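Local atomic coordinates of ectonucleotide pyrophosphatase/phosphodiesterase family member 5 (Mus musculus, PDB entry 5VEO), a protein that belongs to the nucleotide pyrophosphatase/phosphodiesterase ectoenzymes and probably hydrolyses phosphodiester-type nucleotide substrates in a zinc-containing active site, here captured as an inactive variant with AMP. Residues 63-68 / 123-128; 59-64 / 354-359; 304-307 / 311-314. The protein carries 1 engineered substitution. One frame throughout, in Å; residues are numbered along the deposited sequence.

Interaction 1. Residues 63-68 / 123-128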
loop_
_atom_site.group_PDB
_atom_site.type_symbol
_atom_site.label_atom_id
_atom_site.label_comp_id
_atom_site.label_asym_id
_atom_site.label_seq_id
_atom_site.Cartn_x
_atom_site.Cartn_y
_atom_site.Cartn_z
ATOM N N TYR A 63 0.559 1.647 -5.424
ATOM C CA TYR A 63 0.416 1.831 -6.868
ATOM C C TYR A 63 -0.988 1.441 -7.333
ATOM O O TYR A 63 -1.532 2.070 -8.254
ATOM C CB TYR A 63 1.489 1.060 -7.629
ATOM C CG TYR A 63 1.888 1.688 -8.981
ATOM C CD1 TYR A 63 2.048 3.065 -9.118
ATOM C CD2 TYR A 63 2.158 0.889 -10.086
ATOM C CE1 TYR A 63 2.441 3.624 -10.320
ATOM C CE2 TYR A 63 2.554 1.450 -11.304
ATOM C CZ TYR A 63 2.684 2.821 -11.406
ATOM O OH TYR A 63 3.099 3.427 -12.586
ATOM N N THR A 64 -1.613 0.453 -6.680
ATOM C CA THR A 64 -3.016 0.164 -6.962
ATOM C C THR A 64 -3.899 1.380 -6.690
ATOM O O THR A 64 -4.829 1.663 -7.452
ATOM C CB THR A 64 -3.476 -1.044 -6.141
ATOM O OG1 THR A 64 -2.902 -2.221 -6.712
ATOM C CG2 THR A 64 -5.006 -1.188 -6.139
ATOM N N LEU A 65 -3.631 2.113 -5.618
ATOM C CA LEU A 65 -4.489 3.242 -5.291
ATOM C C LEU A 65 -4.464 4.299 -6.382
ATOM O O LEU A 65 -5.456 5.007 -6.566
ATOM C CB LEU A 65 -4.070 3.855 -3.958
ATOM C CG LEU A 65 -4.300 2.994 -2.706
ATOM C CD1 LEU A 65 -3.942 3.769 -1.444
ATOM C CD2 LEU A 65 -5.718 2.457 -2.613
ATOM N N VAL A 66 -3.353 4.425 -7.108
ATOM C CA VAL A 66 -3.207 5.489 -8.102
ATOM C C VAL A 66 -3.306 4.969 -9.537
ATOM O O VAL A 66 -3.144 5.757 -10.488
ATOM C CB VAL A 66 -1.914 6.299 -7.890
ATOM C CG1 VAL A 66 -1.935 6.955 -6.518
ATOM C CG2 VAL A 66 -0.635 5.449 -8.064
ATOM N N THR A 67 -3.658 3.687 -9.722
ATOM C CA THR A 67 -3.898 3.097 -11.042
ATOM C C THR A 67 -5.213 2.342 -11.163
ATOM O O THR A 67 -5.691 2.160 -12.291
ATOM C CB THR A 67 -2.781 2.116 -11.438
ATOM O OG1 THR A 67 -2.783 0.988 -10.556
ATOM C CG2 THR A 67 -1.409 2.778 -11.432
ATOM N N GLY A 68 -5.798 1.878 -10.059
ATOM C CA GLY A 68 -6.994 1.062 -10.111
ATOM C C GLY A 68 -6.758 -0.344 -10.599
ATOM O O GLY A 68 -7.731 -1.047 -10.906
ATOM N N ALA A 123 3.925 14.404 -1.287
ATOM C CA ALA A 123 4.809 14.556 -0.141
ATOM C C ALA A 123 5.090 13.153 0.412
ATOM O O ALA A 123 4.392 12.662 1.306
ATOM C CB ALA A 123 4.192 15.465 0.874
ATOM N N MET A 124 6.081 12.497 -0.191
ATOM C CA MET A 124 6.686 11.213 0.204
ATOM C C MET A 124 5.853 10.000 -0.200
ATOM O O MET A 124 6.162 8.872 0.239
ATOM C CB MET A 124 6.986 11.161 1.703
ATOM C CG MET A 124 7.781 12.369 2.192
ATOM S SD MET A 124 9.260 12.645 1.201
ATOM C CE MET A 124 10.086 13.898 2.194
ATOM N N TRP A 125 4.871 10.172 -1.071
ATOM C CA TRP A 125 4.062 9.052 -1.549
ATOM C C TRP A 125 4.911 8.080 -2.368
ATOM O O TRP A 125 5.648 8.511 -3.261
ATOM C CB TRP A 125 2.913 9.585 -2.399
ATOM C CG TRP A 125 1.947 8.530 -2.845
ATOM C CD1 TRP A 125 2.037 7.731 -3.942
ATOM C CD2 TRP A 125 0.731 8.179 -2.187
ATOM N NE1 TRP A 125 0.952 6.887 -4.003
ATOM C CE2 TRP A 125 0.127 7.158 -2.941
ATOM C CE3 TRP A 125 0.094 8.638 -1.037
ATOM C CZ2 TRP A 125 -1.095 6.580 -2.570
ATOM C CZ3 TRP A 125 -1.107 8.070 -0.676
ATOM C CH2 TRP A 125 -1.686 7.053 -1.440
ATOM N N PRO A 126 4.805 6.772 -2.129
ATOM C CA PRO A 126 5.595 5.793 -2.896
ATOM C C PRO A 126 5.514 5.972 -4.409
ATOM O O PRO A 126 4.434 6.021 -5.001
ATOM C CB PRO A 126 4.988 4.459 -2.451
ATOM C CG PRO A 126 4.619 4.719 -1.046
ATOM C CD PRO A 126 4.070 6.120 -1.033
ATOM N N GLY A 127 6.689 6.045 -5.042
ATOM C CA GLY A 127 6.786 6.210 -6.477
ATOM C C GLY A 127 6.631 7.625 -6.992
ATOM O O GLY A 127 6.889 7.865 -8.180
ATOM N N ALA A 128 6.208 8.575 -6.157
ATOM C CA ALA A 128 5.963 9.924 -6.651
ATOM C C ALA A 128 7.253 10.664 -6.999
ATOM O O ALA A 128 7.206 11.650 -7.749
ATOM C CB ALA A 128 5.155 10.715 -5.620
#

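Interaction 2. Residues 59-64 / 354-359. With NAG (2-acetamido-2-deoxy-beta-D-glucopyranose), chain G; AMP (adenosine monophosphate), chain Q; EDO (1,2-ethanediol), chain K.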
loop_
_atom_site.group_PDB
_atom_site.type_symbol
_atom_site.label_atom_id
_atom_site.label_comp_id
_atom_site.label_asym_id
_atom_site.label_seq_id
_atom_site.Cartn_x
_atom_site.Cartn_y
_atom_site.Cartn_z
ATOM N N TYR A 59 4.402 -1.215 -1.743
ATOM C CA TYR A 59 4.559 -0.701 -3.096
ATOM C C TYR A 59 3.450 -1.230 -4.006
ATOM O O TYR A 59 2.868 -0.444 -4.768
ATOM C CB TYR A 59 5.992 -0.969 -3.612
ATOM C CG TYR A 59 6.803 0.261 -3.281
ATOM C CD1 TYR A 59 6.954 0.679 -1.967
ATOM C CD2 TYR A 59 7.288 1.083 -4.281
ATOM C CE1 TYR A 59 7.609 1.870 -1.659
ATOM C CE2 TYR A 59 7.953 2.253 -3.986
ATOM C CZ TYR A 59 8.117 2.642 -2.675
ATOM O OH TYR A 59 8.751 3.836 -2.414
ATOM N N PRO A 60 3.064 -2.509 -3.933
ATOM C CA PRO A 60 1.903 -2.926 -4.738
ATOM C C PRO A 60 0.636 -2.163 -4.374
ATOM O O PRO A 60 -0.136 -1.776 -5.260
ATOM C CB PRO A 60 1.784 -4.424 -4.427
ATOM C CG PRO A 60 3.104 -4.832 -3.987
ATOM C CD PRO A 60 3.713 -3.660 -3.285
ATOM N N ASN A 61 0.394 -1.926 -3.081
ATOM C CA ASN A 61 -0.894 -1.353 -2.703
ATOM C C ASN A 61 -0.990 0.139 -2.961
ATOM O O ASN A 61 -2.047 0.614 -3.385
ATOM C CB ASN A 61 -1.213 -1.720 -1.264
ATOM C CG ASN A 61 -1.888 -3.043 -1.229
ATOM O OD1 ASN A 61 -3.100 -3.120 -1.424
ATOM N ND2 ASN A 61 -1.103 -4.113 -1.123
ATOM N N HIS A 62 0.097 0.891 -2.781
ATOM C CA HIS A 62 0.026 2.306 -3.113
ATOM C C HIS A 62 -0.098 2.496 -4.622
ATOM O O HIS A 62 -0.827 3.384 -5.077
ATOM C CB HIS A 62 1.235 3.068 -2.568
ATOM C CG HIS A 62 1.225 3.289 -1.079
ATOM N ND1 HIS A 62 1.819 2.417 -0.201
ATOM C CD2 HIS A 62 0.715 4.297 -0.321
ATOM C CE1 HIS A 62 1.685 2.872 1.036
ATOM N NE2 HIS A 62 1.018 4.013 0.991
ATOM N N TYR A 63 0.559 1.647 -5.424
ATOM C CA TYR A 63 0.416 1.831 -6.868
ATOM C C TYR A 63 -0.988 1.441 -7.333
ATOM O O TYR A 63 -1.532 2.070 -8.254
ATOM C CB TYR A 63 1.489 1.060 -7.629
ATOM C CG TYR A 63 1.888 1.688 -8.981
ATOM C CD1 TYR A 63 2.048 3.065 -9.118
ATOM C CD2 TYR A 63 2.158 0.889 -10.086
ATOM C CE1 TYR A 63 2.441 3.624 -10.320
ATOM C CE2 TYR A 63 2.554 1.450 -11.304
ATOM C CZ TYR A 63 2.684 2.821 -11.406
ATOM O OH TYR A 63 3.099 3.427 -12.586
ATOM N N THR A 64 -1.613 0.453 -6.680
ATOM C CA THR A 64 -3.016 0.164 -6.962
ATOM C C THR A 64 -3.899 1.380 -6.690
ATOM O O THR A 64 -4.829 1.663 -7.452
ATOM C CB THR A 64 -3.476 -1.044 -6.141
ATOM O OG1 THR A 64 -2.902 -2.221 -6.712
ATOM C CG2 THR A 64 -5.006 -1.188 -6.139
ATOM N N MET A 354 -15.527 -2.131 0.414
ATOM C CA MET A 354 -15.091 -1.639 -0.881
ATOM C C MET A 354 -13.830 -2.399 -1.264
ATOM O O MET A 354 -13.193 -3.038 -0.425
ATOM C CB MET A 354 -14.850 -0.131 -0.841
ATOM C CG MET A 354 -13.529 0.279 -0.248
ATOM S SD MET A 354 -13.242 2.092 -0.197
ATOM C CE MET A 354 -12.895 2.553 -1.873
ATOM N N ASN A 355 -13.487 -2.344 -2.545
ATOM C CA ASN A 355 -12.193 -2.806 -3.022
ATOM C C ASN A 355 -11.267 -1.610 -3.196
ATOM O O ASN A 355 -11.689 -0.563 -3.696
ATOM C CB ASN A 355 -12.348 -3.533 -4.354
ATOM C CG ASN A 355 -13.161 -4.813 -4.231
ATOM O OD1 ASN A 355 -12.957 -5.597 -3.308
ATOM N ND2 ASN A 355 -14.074 -5.020 -5.165
ATOM N N SER A 356 -10.001 -1.765 -2.813
ATOM C CA SER A 356 -9.099 -0.630 -2.945
ATOM C C SER A 356 -8.837 -0.278 -4.403
ATOM O O SER A 356 -8.425 0.849 -4.679
ATOM C CB SER A 356 -7.780 -0.896 -2.230
ATOM O OG SER A 356 -7.027 -1.854 -2.918
ATOM N N THR A 357 -9.066 -1.217 -5.328
ATOM C CA THR A 357 -9.023 -0.927 -6.756
ATOM C C THR A 357 -10.086 0.075 -7.182
ATOM O O THR A 357 -9.987 0.618 -8.289
ATOM C CB THR A 357 -9.235 -2.214 -7.560
ATOM O OG1 THR A 357 -10.357 -2.908 -7.013
ATOM C CG2 THR A 357 -8.010 -3.095 -7.534
ATOM N N ASP A 358 -11.109 0.308 -6.361
ATOM C CA ASP A 358 -12.152 1.271 -6.692
ATOM C C ASP A 358 -11.723 2.722 -6.464
ATOM O O ASP A 358 -12.365 3.638 -7.006
ATOM C CB ASP A 358 -13.414 1.004 -5.868
ATOM C CG ASP A 358 -14.009 -0.368 -6.103
ATOM O OD1 ASP A 358 -13.921 -0.890 -7.234
ATOM O OD2 ASP A 358 -14.595 -0.921 -5.129
ATOM N N LEU A 359 -10.678 2.969 -5.667
ATOM C CA LEU A 359 -10.355 4.346 -5.316
ATOM C C LEU A 359 -9.991 5.157 -6.560
ATOM O O LEU A 359 -10.400 6.315 -6.701
ATOM C CB LEU A 359 -9.219 4.400 -4.297
ATOM C CG LEU A 359 -8.821 5.837 -3.923
ATOM C CD1 LEU A 359 -9.998 6.619 -3.374
ATOM C CD2 LEU A 359 -7.657 5.854 -2.925
HETATM C C1 NAG G . -14.927 -6.186 -5.301
HETATM C C2 NAG G . -16.456 -5.966 -5.160
HETATM C C3 NAG G . -17.232 -7.227 -5.535
HETATM C C4 NAG G . -16.787 -7.758 -6.888
HETATM C C5 NAG G . -15.285 -7.980 -6.879
HETATM C C6 NAG G . -14.770 -8.502 -8.195
HETATM C C7 NAG G . -17.114 -4.271 -3.522
HETATM C C8 NAG G . -17.467 -4.009 -2.093
HETATM N N2 NAG G . -16.818 -5.538 -3.821
HETATM O O3 NAG G . -18.621 -6.920 -5.584
HETATM O O4 NAG G . -17.433 -8.992 -7.177
HETATM O O5 NAG G . -14.626 -6.732 -6.630
HETATM O O6 NAG G . -14.707 -7.468 -9.168
HETATM O O7 NAG G . -17.046 -3.357 -4.367
HETATM P P AMP Q . 5.887 -1.769 3.894
HETATM O O1P AMP Q . 5.664 -2.741 2.775
HETATM O O2P AMP Q . 6.492 -2.452 5.126
HETATM O O3P AMP Q . 4.632 -0.987 4.271
HETATM O "O5'" AMP Q . 6.951 -0.674 3.412
HETATM C "C5'" AMP Q . 6.951 0.618 4.038
HETATM C "C4'" AMP Q . 8.321 1.220 4.182
HETATM O "O4'" AMP Q . 8.741 1.692 2.909
HETATM C "C3'" AMP Q . 8.348 2.445 5.098
HETATM O "O3'" AMP Q . 8.973 2.134 6.324
HETATM C "C2'" AMP Q . 9.171 3.489 4.336
HETATM O "O2'" AMP Q . 10.230 4.055 5.059
HETATM C "C1'" AMP Q . 9.669 2.725 3.125
HETATM N N9 AMP Q . 9.737 3.536 1.930
HETATM C C8 AMP Q . 8.720 4.121 1.273
HETATM N N7 AMP Q . 9.195 4.775 0.184
HETATM C C5 AMP Q . 10.539 4.576 0.174
HETATM C C6 AMP Q . 11.671 4.968 -0.690
HETATM N N6 AMP Q . 11.451 5.723 -1.781
HETATM N N1 AMP Q . 12.907 4.554 -0.359
HETATM C C2 AMP Q . 13.158 3.795 0.723
HETATM N N3 AMP Q . 12.188 3.387 1.557
HETATM C C4 AMP Q . 10.890 3.766 1.324
HETATM C C1 EDO K . -9.010 -5.946 -4.390
HETATM O O1 EDO K . -8.989 -4.496 -4.473
HETATM C C2 EDO K . -10.181 -6.607 -5.142
HETATM O O2 EDO K . -10.134 -8.056 -4.998
HETATM O O HOH W 1 -4.417 -0.858 -2.277
HETATM O O HOH W 2 -7.599 2.236 -6.882
#

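Interaction 3. Residues 304-307 / 311-314. With NAG (2-acetamido-2-deoxy-beta-D-glucopyranose), chain B.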
loop_
_atom_site.group_PDB
_atom_site.type_symbol
_atom_site.label_atom_id
_atom_site.label_comp_id
_atom_site.label_asym_id
_atom_site.label_seq_id
_atom_site.Cartn_x
_atom_site.Cartn_y
_atom_site.Cartn_z
ATOM N N ALA A 304 5.779 -19.143 -2.380
ATOM C CA ALA A 304 5.423 -19.901 -1.196
ATOM C C ALA A 304 4.862 -18.928 -0.174
ATOM O O ALA A 304 5.556 -17.996 0.243
ATOM C CB ALA A 304 6.628 -20.657 -0.640
ATOM N N VAL A 305 3.615 -19.151 0.229
ATOM C CA VAL A 305 2.851 -18.191 1.016
ATOM C C VAL A 305 2.674 -18.742 2.423
ATOM O O VAL A 305 2.091 -19.822 2.613
ATOM C CB VAL A 305 1.481 -17.904 0.381
ATOM C CG1 VAL A 305 0.716 -16.916 1.248
ATOM C CG2 VAL A 305 1.631 -17.416 -1.057
ATOM N N ALA A 306 3.157 -17.995 3.411
ATOM C CA ALA A 306 2.950 -18.379 4.806
ATOM C C ALA A 306 1.554 -17.988 5.260
ATOM O O ALA A 306 1.024 -16.940 4.861
ATOM C CB ALA A 306 3.975 -17.718 5.718
ATOM N N ASP A 307 0.964 -18.844 6.092
ATOM C CA ASP A 307 -0.302 -18.525 6.736
ATOM C C ASP A 307 -0.145 -17.344 7.685
ATOM O O ASP A 307 0.953 -17.022 8.153
ATOM C CB ASP A 307 -0.840 -19.723 7.513
ATOM C CG ASP A 307 -1.299 -20.856 6.605
ATOM O OD1 ASP A 307 -1.726 -20.599 5.434
ATOM O OD2 ASP A 307 -1.250 -22.006 7.093
ATOM N N TYR A 311 6.161 -16.719 9.990
ATOM C CA TYR A 311 7.320 -16.026 9.436
ATOM C C TYR A 311 8.173 -17.006 8.651
ATOM O O TYR A 311 8.400 -18.128 9.098
ATOM C CB TYR A 311 8.194 -15.386 10.530
ATOM C CG TYR A 311 8.567 -13.959 10.241
ATOM C CD1 TYR A 311 7.901 -12.913 10.883
ATOM C CD2 TYR A 311 9.586 -13.640 9.343
ATOM C CE1 TYR A 311 8.208 -11.602 10.620
ATOM C CE2 TYR A 311 9.898 -12.316 9.067
ATOM C CZ TYR A 311 9.219 -11.302 9.726
ATOM O OH TYR A 311 9.512 -9.974 9.494
ATOM N N ILE A 312 8.639 -16.584 7.481
ATOM C CA ILE A 312 9.586 -17.368 6.698
ATOM C C ILE A 312 10.978 -16.804 6.911
ATOM O O ILE A 312 11.231 -15.627 6.622
ATOM C CB ILE A 312 9.238 -17.363 5.205
ATOM C CG1 ILE A 312 7.784 -17.766 5.000
ATOM C CG2 ILE A 312 10.211 -18.279 4.443
ATOM C CD1 ILE A 312 7.327 -17.587 3.574
ATOM N N LEU A 313 11.877 -17.651 7.396
ATOM C CA LEU A 313 13.280 -17.310 7.581
ATOM C C LEU A 313 14.094 -18.201 6.666
ATOM O O LEU A 313 13.856 -19.410 6.601
ATOM C CB LEU A 313 13.739 -17.503 9.023
ATOM C CG LEU A 313 13.526 -16.307 9.964
ATOM C CD1 LEU A 313 12.106 -15.970 10.205
ATOM C CD2 LEU A 313 14.214 -16.577 11.294
ATOM N N GLN A 314 15.027 -17.611 5.935
ATOM C CA GLN A 314 15.841 -18.450 5.082
ATOM C C GLN A 314 16.777 -19.289 5.927
ATOM O O GLN A 314 16.935 -20.488 5.687
ATOM C CB GLN A 314 16.617 -17.615 4.080
ATOM C CG GLN A 314 17.277 -18.498 3.079
ATOM C CD GLN A 314 17.868 -17.728 1.947
ATOM O OE1 GLN A 314 18.194 -16.545 2.082
ATOM N NE2 GLN A 314 18.001 -18.382 0.810
HETATM C C1 NAG B . -1.223 -23.738 10.466
HETATM C C2 NAG B . -2.607 -23.140 10.331
HETATM C C3 NAG B . -3.627 -23.923 11.173
HETATM C C4 NAG B . -3.516 -25.434 10.986
HETATM C C5 NAG B . -2.069 -25.886 11.069
HETATM C C6 NAG B . -1.879 -27.349 10.720
HETATM C C7 NAG B . -3.165 -20.742 10.104
HETATM C C8 NAG B . -3.050 -19.390 10.752
HETATM N N2 NAG B . -2.580 -21.746 10.759
HETATM O O3 NAG B . -4.933 -23.511 10.796
HETATM O O4 NAG B . -4.242 -26.080 12.038
HETATM O O5 NAG B . -1.270 -25.153 10.141
HETATM O O6 NAG B . -0.713 -27.817 11.378
HETATM O O7 NAG B . -3.768 -20.904 9.053
#

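Interaction 1. Residues 63-68 / 123-128
The indole of Trp125 receives Leu65 at its edge and Val66 obliquely, both from helix 58-67. Leu65 CD1 lies close to the ring plane, 4.0 Å from Trp125 CH2. Val66 CG1 is 3.8 Å from Trp125 NE1 and 4.1 Å from CZ2. One indole face is taken by the following residue, Pro126 CD standing 3.7 Å above the plane and offset toward the rim. His62 meets the same indole edge-to-face, and Phe170 meets it with the planes at about 55°. With chi1 at -175°, CG stands opposite the backbone N of Trp125 and beside its carbonyl carbon, and the ring extends toward helix 58-67.

The second flat group, Tyr63, has Thr67 CG2 over the centre of one face. Thr67 OG1 bonds to Tyr63 O at 2.8 Å, reaching that carbonyl from the opposite face to Val66 N, so two donors hold one acceptor near the helix end. Gly68 then leaves helical geometry with positive phi. On the other segment, a type II beta turn from Trp125 to Ala128 follows strand 120-123. The result is a buried apolar helix-to-loop contact within the alkaline phosphatase-like fold, with the Trp125 side chain about 8 Å from the bound AMP.

Interaction 2. Residues 59-64 / 354-359
Helix 58-67, whose N-terminal end borders the AMP site, here meets the segment leaving edge strand 349-355 of the central sheet: Thr64 and Asn61 approach Ser356 and Thr357. Direct contact is slight and carried by a methyl. Thr64 CG2 touches Thr357 CG2 at 3.8 Å, the two side chains crossing obliquely, and Ser356 OG at 3.9 Å. This methyl is the branch anti to the Thr64 backbone N; the other branch, OG1, bonds to Leu69 O and His74 NE2 instead.

Two waters supply the polar link. One gives its protons to Asn61 OD1 (2.8 Å) and Asn61 O, and accepts from Ser356 OG at 2.9 Å, so that one water joins three polar atoms. Asn61 OD1 also accepts from Val53 N. The second water donates to Thr64 O at 2.9 Å and to Ser356 O at 2.7 Å, joining backbone to backbone.

Beyond the contact, Asn355 N donates to Asp358 OD2 at 3.2 Å, from above the carboxylate plane, while Asn355 ND2 carries an N-linked glycan. At the other end of the helical segment, Tyr59 OH approaches N7 of AMP, and the adenine meets the tyrosine at its ring edge. His62 turns NE2 to Ser20 OG on strand 16-21.

The contact thus bridges a helix packed near the sheet and the outermost strand 349-355, where Met354 and, just past its end, Ser356 bond through the backbone to strand 45-51, just ahead of helix 359-366.

Interaction 3. Residues 304-307 / 311-314
Apolar contact between Ala306 and Ile312 carries most of this arrangement. The methyl of Ala306 lies 3.9 Å from Ile312 CG1 and 4.0 Å from Ile312 CD1, so it sits alongside the longer arm of the isoleucine. That arm is extended (chi2 172°), which lets its end travel on along the first strand until CD1 comes 3.8 Å from Ala304 O. Both Ala304 and Ala306 direct their CB toward the second segment, whereas the intervening Val305 faces the other way and packs on Tyr282.

The polar contacts lead elsewhere. The nearest backbone pair, Ala306 and Tyr311, has CA atoms 6.8 Å apart. The backbone of Ala304 bonds to Ala256 and that of Val305 to Thr280, while Tyr311 bonds by its backbone to Arg234 and Ile312 N donates to Ser253 OG. Bonded to different neighbours, the two strands do not make a beta hairpin despite being close in sequence.

A carbohydrate lies beside Asp307, which is partly exposed, in contrast to the buried residues of the apolar contact. Asp307 OD2 lies 3.4 Å from O7 of an N-acetylglucosamine and is hydrogen-bonded to Asn278 ND2.

Strand 302-306 runs inside an antiparallel four-stranded sheet, between 255-260 and 279-283. Strand 311-313 instead pairs in parallel with 235-237, and Ile312 joins the two sheets by packing on Ala306, on Leu279 of strand 279-283 and on Leu238.

Overall arrangement
Interactions 1 and 2 both use helix 58-67 and share Tyr63 and Thr64; the centres of both lie within about 8 Å of the centre of the molecule and about 9 Å apart. They touch directly, as in the packing of Pro126 on Tyr59 and His62. Interaction 3 is remote, its centre about 24 Å from that of interaction 2 and 27 Å from that of interaction 1, and joins two small sheets away from the centre. Burial is common to all three, but the chemistry differs: interaction 1 is aromatic and apolar, interaction 2 is largely mediated by water, and interaction 3 is aliphatic. Glycans border 354-359 and 304-307, so two buried contacts end close to the decorated surface.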